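PDB 3HL0: maleylacetate reductase from Agrobacterium tumefaciens, which catalyses the NAD-dependent reduction of maleylacetate to 3-oxoadipate, probably in the breakdown of gamma-resorcylate, and belongs to the iron-containing alcohol dehydrogenase family. Local coordinates for residues A173-N187 against C228-H241. Numbering follows the deposited sequence. Where two conformers were deposited one is given.
Sequences AMAHAAEALYARDRN and CGTVLGAVGMSLHH
Glu-179 reaches into the N-terminal turn of the helix that starts at Leu-239, where backbone and ring donors grip both carboxylate oxygens. OE1 takes three N-H groups: Ser-238 N (2.9 Å) and His-241 N come from opposite sides of the carboxylate plane, each well out of it, while His-241 ND1 (2.7 Å) approaches on the anti side, nearly straight at 169°. OE2 accepts from His-240 N and, through its anti lone pair, from Tyr-182 OH (2.6 Å). A bend at chi2 (-140°) brings the carboxylate there, and the donors would be expected to stabilise its negative charge. The chain of bonds runs on: His-241 NE2 pairs with His-176 ND1 (2.9 Å), their rings rim to rim. Asp-185 OD1 uses its syn lone pair for Gly-236 N (2.8 Å), and water 1 links Glu-179 O to Gly-236 O.

Among apolar contacts, Leu-232 CD2 sits over the His-176 ring face in a CH-pi contact, 3.6 Å from the centroid. Cys-228 fits as a knob among Ala-173, Met-174, His-176 and Ala-177, and Ala-180 CB touches CG2 of both Val-231 and Val-235 (3.7 Å to the latter).

The axes of 173-180 and 228-234, parts of helices 163-180 and 215-234, come within 7.9 Å and cross at 50°, with alanines, Cys-228 and Gly-229 at the interface. Leu-232 also touches NAD beside Thr-127 and Ile-129. Helix 188-210 packs on both helices, and helix 255-271 on Ala-175, Ala-178 and Leu-239.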
loop_
_atom_site.group_PDB
_atom_site.type_symbol
_atom_site.label_atom_id
_atom_site.label_comp_id
_atom_site.label_asym_id
_atom_site.label_seq_id
_atom_site.Cartn_x
_atom_site.Cartn_y
_atom_site.Cartn_z
ATOM N N ALA A 173 -1.436 -10.523 13.316
ATOM C CA ALA A 173 -2.390 -11.194 14.224
ATOM C C ALA A 173 -1.632 -11.976 15.292
ATOM O O ALA A 173 -1.912 -11.864 16.502
ATOM C CB ALA A 173 -3.318 -12.159 13.413
HETATM N N MSE A 174 -0.671 -12.768 14.850
HETATM C CA MSE A 174 0.109 -13.602 15.788
HETATM C C MSE A 174 0.788 -12.729 16.851
HETATM O O MSE A 174 0.917 -13.137 18.017
HETATM C CB MSE A 174 1.157 -14.441 15.069
HETATM C CG MSE A 174 0.477 -15.492 14.239
HETATM SE SE MSE A 174 1.702 -16.531 13.173
HETATM C CE MSE A 174 2.776 -17.223 14.522
ATOM N N ALA A 175 1.218 -11.521 16.465
ATOM C CA ALA A 175 1.837 -10.640 17.447
ATOM C C ALA A 175 0.912 -10.285 18.620
ATOM O O ALA A 175 1.358 -10.200 19.753
ATOM C CB ALA A 175 2.343 -9.345 16.745
ATOM N N HIS A 176 -0.385 -10.060 18.323
ATOM C CA HIS A 176 -1.377 -9.737 19.382
ATOM C C HIS A 176 -1.408 -10.914 20.363
ATOM O O HIS A 176 -1.373 -10.689 21.587
ATOM C CB HIS A 176 -2.782 -9.569 18.797
ATOM C CG HIS A 176 -2.911 -8.629 17.632
ATOM N ND1 HIS A 176 -2.152 -7.489 17.452
ATOM C CD2 HIS A 176 -3.795 -8.668 16.596
ATOM C CE1 HIS A 176 -2.534 -6.885 16.332
ATOM N NE2 HIS A 176 -3.560 -7.565 15.821
ATOM N N ALA A 177 -1.465 -12.140 19.829
ATOM C CA ALA A 177 -1.553 -13.338 20.711
ATOM C C ALA A 177 -0.296 -13.565 21.510
ATOM O O ALA A 177 -0.343 -13.872 22.703
ATOM C CB ALA A 177 -1.873 -14.565 19.887
ATOM N N ALA A 178 0.864 -13.379 20.864
ATOM C CA ALA A 178 2.119 -13.626 21.524
ATOM C C ALA A 178 2.273 -12.688 22.734
ATOM O O ALA A 178 2.630 -13.121 23.843
ATOM C CB ALA A 178 3.273 -13.442 20.529
ATOM N N GLU A 179 1.977 -11.399 22.540
ATOM C CA GLU A 179 2.111 -10.456 23.666
ATOM C C GLU A 179 1.029 -10.678 24.734
ATOM O O GLU A 179 1.265 -10.405 25.907
ATOM C CB GLU A 179 2.126 -8.984 23.211
ATOM C CG GLU A 179 3.374 -8.637 22.413
ATOM C CD GLU A 179 3.914 -7.235 22.779
ATOM O OE1 GLU A 179 3.251 -6.216 22.524
ATOM O OE2 GLU A 179 4.986 -7.196 23.392
ATOM N N ALA A 180 -0.147 -11.142 24.315
ATOM C CA ALA A 180 -1.184 -11.432 25.309
ATOM C C ALA A 180 -0.689 -12.458 26.344
ATOM O O ALA A 180 -1.113 -12.409 27.520
ATOM C CB ALA A 180 -2.434 -11.927 24.629
ATOM N N LEU A 181 0.173 -13.379 25.931
ATOM C CA LEU A 181 0.631 -14.423 26.879
ATOM C C LEU A 181 1.377 -13.859 28.094
ATOM O O LEU A 181 1.349 -14.477 29.182
ATOM C CB LEU A 181 1.536 -15.424 26.164
ATOM C CG LEU A 181 0.842 -16.221 25.055
ATOM C CD1 LEU A 181 1.894 -17.076 24.308
ATOM C CD2 LEU A 181 -0.311 -17.103 25.637
ATOM N N TYR A 182 2.010 -12.701 27.935
ATOM C CA TYR A 182 2.770 -12.112 29.045
ATOM C C TYR A 182 2.260 -10.757 29.460
ATOM O O TYR A 182 2.952 -10.011 30.162
ATOM C CB TYR A 182 4.280 -12.099 28.744
ATOM C CG TYR A 182 4.716 -11.399 27.465
ATOM C CD1 TYR A 182 4.730 -9.994 27.377
ATOM C CD2 TYR A 182 5.122 -12.157 26.364
ATOM C CE1 TYR A 182 5.194 -9.357 26.201
ATOM C CE2 TYR A 182 5.547 -11.546 25.186
ATOM C CZ TYR A 182 5.607 -10.164 25.134
ATOM O OH TYR A 182 6.052 -9.540 23.976
ATOM N N ALA A 183 1.023 -10.427 29.073
ATOM C CA ALA A 183 0.416 -9.164 29.514
ATOM C C ALA A 183 0.459 -9.016 31.041
ATOM O O ALA A 183 0.309 -9.980 31.763
ATOM C CB ALA A 183 -1.054 -9.091 29.054
ATOM N N ARG A 184 0.607 -7.788 31.501
ATOM C CA ARG A 184 0.565 -7.541 32.938
ATOM C C ARG A 184 -0.796 -7.967 33.493
ATOM O O ARG A 184 -0.860 -8.526 34.604
ATOM C CB ARG A 184 0.806 -6.070 33.242
ATOM C CG ARG A 184 1.210 -5.896 34.716
ATOM C CD ARG A 184 1.482 -4.427 34.935
ATOM N NE ARG A 184 2.189 -4.209 36.190
ATOM C CZ ARG A 184 2.642 -3.020 36.589
ATOM N NH1 ARG A 184 3.289 -2.913 37.747
ATOM N NH2 ARG A 184 2.452 -1.946 35.827
ATOM N N ASP A 185 -1.849 -7.721 32.722
ATOM C CA ASP A 185 -3.233 -8.091 33.099
ATOM C C ASP A 185 -3.704 -9.343 32.355
ATOM O O ASP A 185 -4.919 -9.487 31.986
ATOM C CB ASP A 185 -4.187 -6.926 32.846
ATOM C CG ASP A 185 -4.190 -6.443 31.396
ATOM O OD1 ASP A 185 -3.239 -6.735 30.633
ATOM O OD2 ASP A 185 -5.164 -5.753 30.977
ATOM N N ARG A 186 -2.759 -10.264 32.164
ATOM C CA ARG A 186 -3.057 -11.547 31.540
ATOM C C ARG A 186 -4.087 -12.331 32.380
ATOM O O ARG A 186 -4.113 -12.259 33.644
ATOM C CB ARG A 186 -1.777 -12.364 31.372
ATOM C CG ARG A 186 -1.088 -12.712 32.673
ATOM C CD ARG A 186 0.264 -13.336 32.397
ATOM N NE ARG A 186 1.068 -13.465 33.613
ATOM C CZ ARG A 186 2.074 -12.659 33.932
ATOM N NH1 ARG A 186 2.747 -12.878 35.053
ATOM N NH2 ARG A 186 2.428 -11.645 33.123
ATOM N N ASN A 187 -4.929 -13.095 31.686
ATOM C CA ASN A 187 -5.910 -13.930 32.393
ATOM C C ASN A 187 -6.017 -15.245 31.628
ATOM O O ASN A 187 -5.586 -15.364 30.464
ATOM C CB ASN A 187 -7.245 -13.183 32.544
ATOM C CG ASN A 187 -8.006 -13.029 31.235
ATOM O OD1 ASN A 187 -8.485 -14.016 30.668
ATOM N ND2 ASN A 187 -8.115 -11.810 30.765
ATOM N N CYS A 228 -7.005 -13.708 17.826
ATOM C CA CYS A 228 -5.875 -12.814 18.086
ATOM C C CYS A 228 -6.341 -11.375 18.308
ATOM O O CYS A 228 -5.838 -10.683 19.196
ATOM C CB CYS A 228 -4.906 -12.869 16.877
ATOM S SG CYS A 228 -3.996 -14.445 16.749
ATOM N N GLY A 229 -7.318 -10.913 17.522
ATOM C CA GLY A 229 -7.847 -9.575 17.743
ATOM C C GLY A 229 -8.561 -9.445 19.064
ATOM O O GLY A 229 -8.512 -8.385 19.691
ATOM N N THR A 230 -9.221 -10.508 19.487
ATOM C CA THR A 230 -10.001 -10.470 20.726
ATOM C C THR A 230 -9.045 -10.221 21.885
ATOM O O THR A 230 -9.333 -9.400 22.759
ATOM C CB THR A 230 -10.809 -11.738 20.915
ATOM O OG1 THR A 230 -11.742 -11.856 19.817
ATOM C CG2 THR A 230 -11.594 -11.696 22.238
ATOM N N VAL A 231 -7.898 -10.883 21.871
ATOM C CA VAL A 231 -6.992 -10.648 23.002
ATOM C C VAL A 231 -6.273 -9.306 22.922
ATOM O O VAL A 231 -6.021 -8.699 23.970
ATOM C CB VAL A 231 -6.032 -11.831 23.252
ATOM C CG1 VAL A 231 -6.852 -13.116 23.451
ATOM C CG2 VAL A 231 -5.019 -12.010 22.078
ATOM N N LEU A 232 -6.036 -8.798 21.708
ATOM C CA LEU A 232 -5.582 -7.382 21.548
ATOM C C LEU A 232 -6.587 -6.439 22.209
ATOM O O LEU A 232 -6.203 -5.404 22.825
ATOM C CB LEU A 232 -5.452 -7.019 20.062
ATOM C CG LEU A 232 -5.125 -5.547 19.788
ATOM C CD1 LEU A 232 -3.794 -5.088 20.431
ATOM C CD2 LEU A 232 -5.063 -5.320 18.258
ATOM N N GLY A 233 -7.874 -6.774 22.066
ATOM C CA GLY A 233 -8.937 -5.970 22.656
ATOM C C GLY A 233 -8.982 -6.028 24.164
ATOM O O GLY A 233 -9.354 -5.022 24.769
ATOM N N ALA A 234 -8.532 -7.143 24.756
ATOM C CA ALA A 234 -8.829 -7.520 26.166
ATOM C C ALA A 234 -7.703 -7.167 27.134
ATOM O O ALA A 234 -7.960 -6.741 28.269
ATOM C CB ALA A 234 -9.072 -8.993 26.276
ATOM N N VAL A 235 -6.455 -7.421 26.729
ATOM C CA VAL A 235 -5.342 -7.283 27.665
ATOM C C VAL A 235 -4.279 -6.317 27.118
ATOM O O VAL A 235 -4.337 -5.909 25.941
ATOM C CB VAL A 235 -4.740 -8.666 28.076
ATOM C CG1 VAL A 235 -5.866 -9.553 28.669
ATOM C CG2 VAL A 235 -4.097 -9.411 26.856
ATOM N N GLY A 236 -3.339 -5.925 27.958
ATOM C CA GLY A 236 -2.391 -4.905 27.570
ATOM C C GLY A 236 -1.254 -5.500 26.734
ATOM O O GLY A 236 -0.674 -6.526 27.081
HETATM N N MSE A 237 -0.914 -4.808 25.650
HETATM C CA MSE A 237 0.260 -5.172 24.882
HETATM C C MSE A 237 1.515 -4.532 25.527
HETATM O O MSE A 237 1.442 -3.914 26.618
HETATM C CB MSE A 237 0.060 -4.696 23.436
HETATM C CG MSE A 237 -1.191 -5.275 22.748
HETATM SE SE MSE A 237 -1.146 -7.184 22.427
HETATM C CE MSE A 237 -2.108 -7.807 24.024
ATOM N N SER A 238 2.679 -4.701 24.908
ATOM C CA SER A 238 3.918 -4.298 25.552
ATOM C C SER A 238 4.923 -3.931 24.463
ATOM O O SER A 238 4.523 -3.329 23.459
ATOM C CB SER A 238 4.400 -5.404 26.528
ATOM O OG SER A 238 5.556 -4.922 27.218
ATOM N N LEU A 239 6.173 -4.342 24.631
ATOM C CA LEU A 239 7.262 -3.907 23.766
ATOM C C LEU A 239 6.952 -4.050 22.264
ATOM O O LEU A 239 7.214 -3.141 21.468
ATOM C CB LEU A 239 8.518 -4.710 24.108
ATOM C CG LEU A 239 9.674 -4.597 23.112
ATOM C CD1 LEU A 239 10.199 -3.167 23.075
ATOM C CD2 LEU A 239 10.772 -5.611 23.481
ATOM N N HIS A 240 6.414 -5.197 21.872
ATOM C CA HIS A 240 6.246 -5.375 20.435
ATOM C C HIS A 240 5.342 -4.325 19.832
ATOM O O HIS A 240 5.700 -3.695 18.826
ATOM C CB HIS A 240 5.764 -6.786 20.083
ATOM C CG HIS A 240 5.486 -6.927 18.613
ATOM N ND1 HIS A 240 6.474 -7.175 17.678
ATOM C CD2 HIS A 240 4.346 -6.713 17.921
ATOM C CE1 HIS A 240 5.931 -7.159 16.469
ATOM N NE2 HIS A 240 4.639 -6.870 16.590
ATOM N N HIS A 241 4.155 -4.163 20.399
ATOM C CA HIS A 241 3.211 -3.210 19.764
ATOM C C HIS A 241 3.700 -1.761 19.951
ATOM O O HIS A 241 3.506 -0.951 19.055
ATOM C CB HIS A 241 1.775 -3.440 20.284
ATOM C CG HIS A 241 1.181 -4.751 19.842
ATOM N ND1 HIS A 241 1.583 -5.960 20.372
ATOM C CD2 HIS A 241 0.222 -5.034 18.928
ATOM C CE1 HIS A 241 0.898 -6.938 19.789
ATOM N NE2 HIS A 241 0.075 -6.406 18.897
HETATM O O HOH W 1 1.866 -7.678 26.779
HETATM O O HOH W 2 0.965 -5.542 29.647
#